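Local coordinates for secretion protein Snm4 (Mycobacterium xenopi, PDB 7B7J) that forms part of the mycobacterial ESX-5 type VII secretion pore complex as its component EccD5, represented here by the cytosolic ubiquitin-like domain, at residues P48-K51 against V52-R56. Sequence-based numbering, arbitrary orientation.
Sequences PLLK and VVNTR
Leu49 and Val53, one turn apart on the inner face of helix 42-60, form the tightly packed side of this contact. Their methyls CD1 of Leu49 and CG2 of Val53 approach to 4.2 Å, and CG2 of Val53 also sits 3.2 Å from O of Leu49, because the branch lies beside its own backbone N and faces back down the helix. That same carbonyl takes the straightest of the i to i+4 bonds here, from N of Val53 at 2.8 Å with an N-H...O angle of 172°. Beneath this pair lie Ile25 and Ala27 of strand 20-27, while Leu75 of strand 70-76 reaches Leu49 and Ile32 of strand 30-37 reaches Val53, from the two outermost strands.

Leu50 and Asn54 occupy the partly exposed flank. Leu50 swings CG away from its backbone N (chi1 -177°), and the bend at chi2 (55°) turns CD1 toward Asn54. This methyl comes in obliquely from above the amide plane, nearest the ND2 end at 3.7 Å. ND2 does not bond to the carbonyl of Leu50, which is held instead by N of Asn54 at 2.9 Å, but finds its partner elsewhere; the amide's OD1 accepts a hydrogen bond from the backbone N of Leu65, tying the helix to the following loop.

On the solvent side, with Val52 and Thr55 exposed, the contact is mostly backbone hydrogen bonds: Val52 N to Pro48 O at 3.2 Å and Thr55 N to Lys51 O at 3.0 Å. One greasy stripe against a mixed sheet and one exposed stripe make this the amphipathic helix of the ubiquitin-like beta-grasp fold.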
ATOM      1  N   PRO A  48      -1.331   3.021   8.264  1.00 28.52           N
ATOM      2  CA  PRO A  48       0.069   3.557   8.427  1.00 31.32           C
ATOM      3  C   PRO A  48       0.847   3.894   7.150  1.00 31.55           C
ATOM      4  O   PRO A  48       1.570   4.955   7.079  1.00 31.36           O
ATOM      5  CB  PRO A  48       0.756   2.522   9.357  1.00 30.64           C
ATOM      6  CG  PRO A  48      -0.356   2.005  10.141  1.00 32.47           C
ATOM      7  CD  PRO A  48      -1.576   1.965   9.256  1.00 30.37           C
ATOM      8  N   LEU A  49       0.694   3.103   6.132  1.00 27.49           N
ATOM      9  CA  LEU A  49       1.319   3.267   4.831  1.00 27.02           C
ATOM     10  C   LEU A  49       0.690   4.424   4.113  1.00 27.20           C
ATOM     11  O   LEU A  49       1.558   5.214   3.500  1.00 24.06           O
ATOM     12  CB  LEU A  49       1.208   1.915   4.087  1.00 29.98           C
ATOM     13  CG  LEU A  49       1.908   1.883   2.775  1.00 30.63           C
ATOM     14  CD1 LEU A  49       3.456   2.190   2.884  1.00 30.52           C
ATOM     15  CD2 LEU A  49       1.709   0.561   2.013  1.00 36.03           C
ATOM     16  N   LEU A  50      -0.579   4.584   4.111  1.00 27.24           N
ATOM     17  CA  LEU A  50      -1.149   5.784   3.505  1.00 28.36           C
ATOM     18  C   LEU A  50      -0.498   7.078   4.098  1.00 28.45           C
ATOM     19  O   LEU A  50      -0.308   8.092   3.382  1.00 29.42           O
ATOM     20  CB  LEU A  50      -2.694   5.693   3.744  1.00 31.13           C
ATOM     21  CG  LEU A  50      -3.500   6.864   3.104  1.00 38.81           C
ATOM     22  CD1 LEU A  50      -3.337   7.161   1.559  1.00 38.68           C
ATOM     23  CD2 LEU A  50      -5.015   6.614   3.503  1.00 45.79           C
ATOM     24  N   LYS A  51      -0.214   7.081   5.394  1.00 30.80           N
ATOM     25  CA  LYS A  51       0.355   8.304   6.013  1.00 35.04           C
ATOM     26  C   LYS A  51       1.786   8.544   5.507  1.00 30.63           C
ATOM     27  O   LYS A  51       2.114   9.687   5.215  1.00 31.04           O
ATOM     28  CB  LYS A  51       0.311   8.218   7.538  1.00 39.90           C
ATOM     29  CG  LYS A  51      -0.859   8.942   8.185  1.00 53.76           C
ATOM     30  CD  LYS A  51      -0.626   9.248   9.642  1.00 51.25           C
ATOM     31  CE  LYS A  51      -0.162  10.668   9.881  1.00 62.29           C
ATOM     32  NZ  LYS A  51      -0.789  11.241  11.095  1.00 58.81           N
ATOM     33  N   VAL A  52       2.587   7.477   5.430  1.00 32.16           N
ATOM     34  CA  VAL A  52       3.989   7.664   4.937  1.00 30.12           C
ATOM     35  C   VAL A  52       3.871   8.109   3.500  1.00 29.11           C
ATOM     36  O   VAL A  52       4.726   8.913   3.055  1.00 30.71           O
ATOM     37  CB  VAL A  52       4.702   6.279   5.151  1.00 36.17           C
ATOM     38  CG1 VAL A  52       5.884   6.101   4.263  1.00 43.06           C
ATOM     39  CG2 VAL A  52       5.035   6.202   6.631  1.00 37.48           C
ATOM     40  N   VAL A  53       3.044   7.416   2.691  1.00 27.82           N
ATOM     41  CA  VAL A  53       2.831   7.814   1.293  1.00 27.65           C
ATOM     42  C   VAL A  53       2.570   9.288   1.191  1.00 31.87           C
ATOM     43  O   VAL A  53       3.065  10.013   0.232  1.00 29.18           O
ATOM     44  CB  VAL A  53       1.933   6.875   0.578  1.00 27.50           C
ATOM     45  CG1 VAL A  53       1.354   7.475  -0.716  1.00 32.74           C
ATOM     46  CG2 VAL A  53       2.548   5.524   0.450  1.00 30.00           C
ATOM     47  N   ASN A  54       1.528   9.756   1.907  1.00 29.90           N
ATOM     48  CA  ASN A  54       1.106  11.151   1.850  1.00 31.44           C
ATOM     49  C   ASN A  54       2.278  12.067   2.245  1.00 32.84           C
ATOM     50  O   ASN A  54       2.266  13.169   1.692  1.00 34.62           O
ATOM     51  CB  ASN A  54      -0.156  11.388   2.617  1.00 35.89           C
ATOM     52  CG  ASN A  54      -1.375  10.929   1.798  1.00 38.24           C
ATOM     53  OD1 ASN A  54      -1.361  10.710   0.592  1.00 39.36           O
ATOM     54  ND2 ASN A  54      -2.499  10.651   2.525  1.00 37.93           N
ATOM     55  N   THR A  55       3.081  11.721   3.245  1.00 34.10           N
ATOM     56  CA  THR A  55       4.252  12.543   3.566  1.00 34.71           C
ATOM     57  C   THR A  55       5.124  12.685   2.269  1.00 32.12           C
ATOM     58  O   THR A  55       5.524  13.736   2.021  1.00 39.72           O
ATOM     59  CB  THR A  55       5.023  11.918   4.711  1.00 40.65           C
ATOM     60  OG1 THR A  55       4.083  12.093   5.779  1.00 44.06           O
ATOM     61  CG2 THR A  55       6.263  12.740   5.053  1.00 45.88           C
ATOM     62  N   ARG A  56       5.435  11.563   1.632  1.00 33.43           N
ATOM     63  CA  ARG A  56       6.244  11.621   0.405  1.00 33.36           C
ATOM     64  C   ARG A  56       5.593  12.469  -0.669  1.00 31.82           C
ATOM     65  O   ARG A  56       6.207  13.273  -1.359  1.00 29.94           O
ATOM     66  CB  ARG A  56       6.515  10.151   0.055  1.00 30.57           C
ATOM     67  CG  ARG A  56       7.532  10.034  -1.042  1.00 40.00           C
ATOM     68  CD  ARG A  56       8.871  10.718  -0.811  1.00 40.11           C
ATOM     69  NE  ARG A  56       9.670  10.270  -2.029  1.00 38.17           N
ATOM     70  CZ  ARG A  56      11.006  10.535  -2.132  1.00 45.06           C
ATOM     71  NH1 ARG A  56      11.567  11.245  -1.142  1.00 41.16           N
ATOM     72  NH2 ARG A  56      11.757  10.004  -3.139  1.00 40.15           N
TER